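Local coordinates for 4-oxalocrotonate decarboxylase NahK (Pseudomonas putida, PDB 5D2I), which probably catalyses the metal-dependent decarboxylation of (3E)-2-oxohex-3-enedioate to 2-oxopent-4-enoate in the breakdown of aromatic hydrocarbons, at residues I109-E114 with V246-G251; E116-T121 with I143-V148. The protein carries 1 engineered substitution. All blocks are in the same frame, centred on the assembly; numbering follows the deposited sequence.

Interaction 1 of 2, residues I109-E114 with V246-G251; sequences IHPKIE and VPVAPG. With CA (calcium ion), chain C; EDO (1,2-ethanediol), chain E.
Pro-247 sits in a beta ladder opposite Lys-112, with the two CA atoms only 4.0 Å apart. The pair is antiparallel and non-hydrogen-bonded, so the missing N-H of the proline costs the ladder nothing. On one side of it, Ile-113 and Val-246 form a hydrogen-bonded pair: Ile-113 N donates to Val-246 O at 2.7 Å and Val-246 N returns a bond to Ile-113 O. On the other, Val-248 N donates an almost straight bond (169° at the hydrogen) to Pro-111 O. That carbonyl also accepts a hydrogen bond from water 1, 2.6 Å from Pro-111 O, which donates in turn to Val-248 O and so bridges the two backbones where the strand pairing gives out.

Ile-113 and Val-246 point to the buried face of the sheet; beyond the strand ends Val-248 works as a fork, its CG2 3.9 Å from CG of the Pro-111 ring while its CG1 meets Ile-113 CG2 at 3.8 Å. Ile-113 holds CG1 between its own backbone N and carbonyl carbon (chi1 59°), which brings that branch against Val-246 O and close to Val-248 CG1. Met-194 of strand 191-196 packs on both Ile-113 and Val-246.

On the opposite face Lys-112 lays CG 3.7 Å from Pro-247 CA, then runs extended past an ethanediol molecule that makes a weak hydrogen bond to His-110 O. Glu-114, next after Ile-113 on the strand, turns away from 246-251 and binds calcium through OE1 at 2.3 Å.

The chemistry is thus divided: apolar groups fill the inner side and the charged lysine keeps to the exposed one. Ile-113, bonded to 246-251 through both its N and O, immediately precedes the calcium ligand, so the pairing is consistent with fixing the backbone that leads to Glu-114.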
loop_
_atom_site.group_PDB
_atom_site.type_symbol
_atom_site.label_atom_id
_atom_site.label_comp_id
_atom_site.label_asym_id
_atom_site.label_seq_id
_atom_site.Cartn_x
_atom_site.Cartn_y
_atom_site.Cartn_z
ATOM N N ILE A 109 5.092 10.885 10.321
ATOM C CA ILE A 109 6.501 11.272 10.370
ATOM C C ILE A 109 6.849 12.221 9.227
ATOM O O ILE A 109 7.294 13.350 9.437
ATOM C CB ILE A 109 7.393 10.022 10.288
ATOM C CG1 ILE A 109 7.084 9.106 11.475
ATOM C CG2 ILE A 109 8.877 10.404 10.273
ATOM C CD1 ILE A 109 7.548 7.678 11.286
ATOM N N HIS A 110 6.631 11.756 8.007
ATOM C CA HIS A 110 6.902 12.564 6.828
ATOM C C HIS A 110 6.054 12.024 5.696
ATOM O O HIS A 110 6.570 11.468 4.721
ATOM C CB HIS A 110 8.389 12.530 6.480
ATOM C CG HIS A 110 9.045 11.199 6.680
ATOM N ND1 HIS A 110 10.400 11.060 6.892
ATOM C CD2 HIS A 110 8.540 9.932 6.685
ATOM C CE1 HIS A 110 10.704 9.783 7.025
ATOM N NE2 HIS A 110 9.592 9.078 6.903
ATOM N N PRO A 111 4.737 12.186 5.821
ATOM C CA PRO A 111 3.788 11.465 4.965
ATOM C C PRO A 111 3.741 11.982 3.538
ATOM O O PRO A 111 4.027 13.148 3.257
ATOM C CB PRO A 111 2.443 11.732 5.645
ATOM C CG PRO A 111 2.635 13.068 6.320
ATOM C CD PRO A 111 4.058 13.043 6.811
ATOM N N LYS A 112 3.392 11.085 2.631
ATOM C CA LYS A 112 3.063 11.472 1.275
ATOM C C LYS A 112 1.781 10.780 0.901
ATOM O O LYS A 112 1.402 9.788 1.523
ATOM C CB LYS A 112 4.158 11.028 0.322
ATOM C CG LYS A 112 5.505 11.638 0.650
ATOM C CD LYS A 112 6.529 11.242 -0.393
ATOM C CE LYS A 112 7.906 11.769 -0.020
ATOM N NZ LYS A 112 8.903 11.449 -1.067
ATOM N N ILE A 113 1.109 11.291 -0.118
ATOM C CA ILE A 113 -0.097 10.627 -0.578
ATOM C C ILE A 113 0.099 10.113 -1.992
ATOM O O ILE A 113 0.900 10.649 -2.769
ATOM C CB ILE A 113 -1.331 11.544 -0.507
ATOM C CG1 ILE A 113 -1.124 12.799 -1.357
ATOM C CG2 ILE A 113 -1.606 11.929 0.940
ATOM C CD1 ILE A 113 -2.401 13.622 -1.541
ATOM N N GLU A 114 -0.635 9.057 -2.308
ATOM C CA GLU A 114 -0.617 8.461 -3.627
ATOM C C GLU A 114 -2.047 8.186 -3.995
ATOM O O GLU A 114 -2.800 7.654 -3.182
ATOM C CB GLU A 114 0.114 7.120 -3.581
ATOM C CG GLU A 114 1.522 7.197 -3.097
ATOM C CD GLU A 114 2.212 5.867 -3.192
ATOM O OE1 GLU A 114 1.763 4.909 -2.525
ATOM O OE2 GLU A 114 3.186 5.783 -3.952
ATOM N N VAL A 246 2.980 12.391 -3.253
ATOM C CA VAL A 246 3.044 13.822 -3.012
ATOM C C VAL A 246 3.097 14.093 -1.535
ATOM O O VAL A 246 2.196 13.693 -0.800
ATOM C CB VAL A 246 1.824 14.523 -3.590
ATOM C CG1 VAL A 246 1.772 15.972 -3.131
ATOM C CG2 VAL A 246 1.886 14.453 -5.091
ATOM N N PRO A 247 4.150 14.786 -1.096
ATOM C CA PRO A 247 4.253 15.124 0.323
ATOM C C PRO A 247 3.049 15.932 0.792
ATOM O O PRO A 247 2.511 16.775 0.056
ATOM C CB PRO A 247 5.506 16.003 0.379
ATOM C CG PRO A 247 6.279 15.688 -0.848
ATOM C CD PRO A 247 5.265 15.336 -1.888
ATOM N N VAL A 248 2.602 15.653 2.009
ATOM C CA VAL A 248 1.566 16.462 2.622
ATOM C C VAL A 248 2.023 16.905 3.997
ATOM O O VAL A 248 2.919 16.309 4.598
ATOM C CB VAL A 248 0.223 15.722 2.734
ATOM C CG1 VAL A 248 -0.375 15.520 1.344
ATOM C CG2 VAL A 248 0.406 14.395 3.457
ATOM N N ALA A 249 1.393 17.956 4.493
ATOM C CA ALA A 249 1.800 18.553 5.749
ATOM C C ALA A 249 0.568 19.186 6.368
ATOM O O ALA A 249 -0.421 19.411 5.669
ATOM C CB ALA A 249 2.872 19.617 5.492
ATOM N N PRO A 250 0.620 19.482 7.673
ATOM C CA PRO A 250 -0.494 20.188 8.307
ATOM C C PRO A 250 -0.906 21.411 7.520
ATOM O O PRO A 250 -0.055 22.186 7.062
ATOM C CB PRO A 250 0.091 20.602 9.654
ATOM C CG PRO A 250 1.002 19.460 9.985
ATOM C CD PRO A 250 1.632 19.053 8.660
ATOM N N GLY A 251 -2.210 21.567 7.338
ATOM C CA GLY A 251 -2.717 22.708 6.605
ATOM C C GLY A 251 -3.059 22.356 5.175
ATOM O O GLY A 251 -3.802 23.088 4.527
HETATM CA CA CA C . 0.791 2.880 -2.220
HETATM C C1 EDO E . 6.807 7.649 2.043
HETATM O O1 EDO E . 8.102 7.050 1.937
HETATM C C2 EDO E . 6.904 8.932 2.858
HETATM O O2 EDO E . 7.694 8.671 4.031
HETATM O O HOH W 1 5.669 15.037 4.123
HETATM O O HOH W 2 -0.324 0.810 -2.461
HETATM O O HOH W 3 2.017 2.222 -4.138
#

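Interaction 2 of 2, residues E116-T121 with I143-V148; sequences EISVVT and IPTVEV. With CA (calcium ion), chain C.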
loop_
_atom_site.group_PDB
_atom_site.type_symbol
_atom_site.label_atom_id
_atom_site.label_comp_id
_atom_site.label_asym_id
_atom_site.label_seq_id
_atom_site.Cartn_x
_atom_site.Cartn_y
_atom_site.Cartn_z
ATOM N N GLU A 116 -4.672 5.986 -5.754
ATOM C CA GLU A 116 -4.727 4.584 -6.135
ATOM C C GLU A 116 -6.141 4.192 -6.462
ATOM O O GLU A 116 -7.097 4.885 -6.122
ATOM C CB GLU A 116 -4.210 3.706 -4.989
ATOM C CG GLU A 116 -2.902 4.220 -4.444
ATOM C CD GLU A 116 -2.043 3.175 -3.792
ATOM O OE1 GLU A 116 -2.374 1.968 -3.847
ATOM O OE2 GLU A 116 -1.012 3.574 -3.225
ATOM N N ILE A 117 -6.269 3.062 -7.137
ATOM C CA ILE A 117 -7.565 2.439 -7.273
ATOM C C ILE A 117 -7.540 1.129 -6.507
ATOM O O ILE A 117 -6.598 0.333 -6.625
ATOM C CB ILE A 117 -7.956 2.248 -8.744
ATOM C CG1 ILE A 117 -9.413 1.801 -8.832
ATOM C CG2 ILE A 117 -7.020 1.253 -9.445
ATOM C CD1 ILE A 117 -10.379 2.881 -8.364
ATOM N N SER A 118 -8.532 0.931 -5.647
ATOM C CA SER A 118 -8.578 -0.292 -4.887
ATOM C C SER A 118 -9.642 -1.182 -5.485
ATOM O O SER A 118 -10.497 -0.720 -6.230
ATOM C CB SER A 118 -8.908 -0.002 -3.421
ATOM O OG SER A 118 -7.894 0.802 -2.846
ATOM N N VAL A 119 -9.570 -2.467 -5.182
ATOM C CA VAL A 119 -10.654 -3.362 -5.532
ATOM C C VAL A 119 -11.115 -4.089 -4.284
ATOM O O VAL A 119 -10.374 -4.205 -3.308
ATOM C CB VAL A 119 -10.197 -4.401 -6.582
ATOM C CG1 VAL A 119 -9.713 -3.700 -7.832
ATOM C CG2 VAL A 119 -9.094 -5.267 -6.016
ATOM N N VAL A 120 -12.356 -4.557 -4.315
ATOM C CA VAL A 120 -12.815 -5.530 -3.353
ATOM C C VAL A 120 -13.156 -6.739 -4.193
ATOM O O VAL A 120 -13.802 -6.616 -5.228
ATOM C CB VAL A 120 -14.013 -5.027 -2.547
ATOM C CG1 VAL A 120 -14.715 -6.178 -1.816
ATOM C CG2 VAL A 120 -13.560 -3.989 -1.543
ATOM N N THR A 121 -12.680 -7.902 -3.775
ATOM C CA THR A 121 -12.912 -9.107 -4.549
ATOM C C THR A 121 -14.190 -9.767 -4.084
ATOM O O THR A 121 -14.661 -9.509 -2.976
ATOM C CB THR A 121 -11.757 -10.104 -4.418
ATOM O OG1 THR A 121 -11.673 -10.561 -3.066
ATOM C CG2 THR A 121 -10.433 -9.460 -4.797
ATOM N N ILE A 143 -12.641 0.946 -5.840
ATOM C CA ILE A 143 -12.796 2.027 -4.877
ATOM C C ILE A 143 -11.647 3.017 -5.004
ATOM O O ILE A 143 -10.484 2.662 -4.758
ATOM C CB ILE A 143 -12.752 1.520 -3.420
ATOM C CG1 ILE A 143 -13.703 0.352 -3.198
ATOM C CG2 ILE A 143 -13.041 2.670 -2.436
ATOM C CD1 ILE A 143 -13.030 -0.983 -3.402
ATOM N N PRO A 144 -11.962 4.268 -5.379
ATOM C CA PRO A 144 -10.933 5.306 -5.392
ATOM C C PRO A 144 -10.330 5.409 -4.011
ATOM O O PRO A 144 -11.056 5.564 -3.030
ATOM C CB PRO A 144 -11.729 6.571 -5.707
ATOM C CG PRO A 144 -12.878 6.071 -6.542
ATOM C CD PRO A 144 -13.252 4.766 -5.883
ATOM N N THR A 145 -9.015 5.297 -3.928
ATOM C CA THR A 145 -8.361 5.308 -2.631
ATOM C C THR A 145 -7.086 6.101 -2.704
ATOM O O THR A 145 -6.295 5.919 -3.620
ATOM C CB THR A 145 -7.992 3.902 -2.200
ATOM O OG1 THR A 145 -9.154 3.070 -2.291
ATOM C CG2 THR A 145 -7.490 3.913 -0.744
ATOM N N VAL A 146 -6.892 6.979 -1.732
ATOM C CA VAL A 146 -5.653 7.714 -1.640
ATOM C C VAL A 146 -4.869 7.139 -0.471
ATOM O O VAL A 146 -5.358 7.123 0.661
ATOM C CB VAL A 146 -5.925 9.193 -1.412
ATOM C CG1 VAL A 146 -4.628 9.942 -1.164
ATOM C CG2 VAL A 146 -6.635 9.771 -2.631
ATOM N N GLU A 147 -3.661 6.659 -0.732
ATOM C CA GLU A 147 -2.878 6.152 0.371
ATOM C C GLU A 147 -2.109 7.282 0.973
ATOM O O GLU A 147 -1.652 8.170 0.261
ATOM C CB GLU A 147 -1.895 5.052 -0.032
ATOM C CG GLU A 147 -1.438 4.297 1.206
ATOM C CD GLU A 147 -0.562 3.099 0.925
ATOM O OE1 GLU A 147 -0.058 2.962 -0.210
ATOM O OE2 GLU A 147 -0.374 2.291 1.860
ATOM N N VAL A 148 -1.989 7.267 2.291
ATOM C CA VAL A 148 -0.969 8.083 2.918
ATOM C C VAL A 148 0.137 7.111 3.277
ATOM O O VAL A 148 -0.075 6.195 4.068
ATOM C CB VAL A 148 -1.464 8.754 4.178
ATOM C CG1 VAL A 148 -0.373 9.671 4.733
ATOM C CG2 VAL A 148 -2.713 9.563 3.866
HETATM CA CA CA C . 0.791 2.880 -2.220
HETATM O O HOH W 2 -0.324 0.810 -2.461
HETATM O O HOH W 3 2.017 2.222 -4.138
#
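Glu-116 and Glu-147 meet at the calcium ion: Glu-116 OE2 and Glu-147 OE1 both bind it at 2.2 Å. Their carboxylate planes stand nearly perpendicular, 84° apart. Calcium-bound water 2 donates to Glu-116 OE1, and Glu-147 OE2 forms a salt bridge with Lys-69, a 2-oxoglutarate-binding residue.

Backbone bonds make an antiparallel ladder, with Glu-116/Thr-145 and Ser-118/Ile-143 as hydrogen-bonded pairs around the non-hydrogen-bonded Ile-117/Pro-144. The strand directions lie 128° apart, and the Glu-116 N to Thr-145 O bond is bent (140° at the hydrogen).

Between the pairs runs a chain of two hydroxyl bonds. Ser-118 OG donates to Thr-145 OG1 over 2.7 Å, and Thr-145 OG1 donates to Ile-143 O at 2.8 Å, from the carbonyl face opposite Ser-118 N. A valine in place of Thr-145 would probably leave the Ser-118 hydroxyl without its acceptor and Ile-143 O with one donor fewer.

Apolar contact is left to isoleucine ends: Ile-143 CD1 touches Val-120 CG2 at 3.6 Å, and Ile-117 CD1 lies against the Ile-143 backbone.

The Ser-118 and Thr-145 hydroxyls are thus satisfied within the strand pair, while Glu-114 supplies a third carboxylate, and the calcium probably offsets the repulsion among the three.

In the fold
From the N terminus, after helix 75-81 and the short strands 87-92, 96-97 and 101-103, the chain enters strand 112-121, which serves both interactions in succession. After helix 132-136 it returns as strand 139-149, and interaction 2 closes this short excursion of 21 residues. The path continues through strands 170-175, 191-196 and 199-205, helix 213-226 and strand 236-238 before 246-251 closes interaction 1, whose longer loop contains the whole of interaction 2. Strand 112-121 pairs antiparallel with 139-149 and, near its start, with 246-247, which joins this late strand to the same sheet. A probable hydrogen bond from Glu-147 N to Glu-114 O connects the contacts, and both bind the same calcium ion.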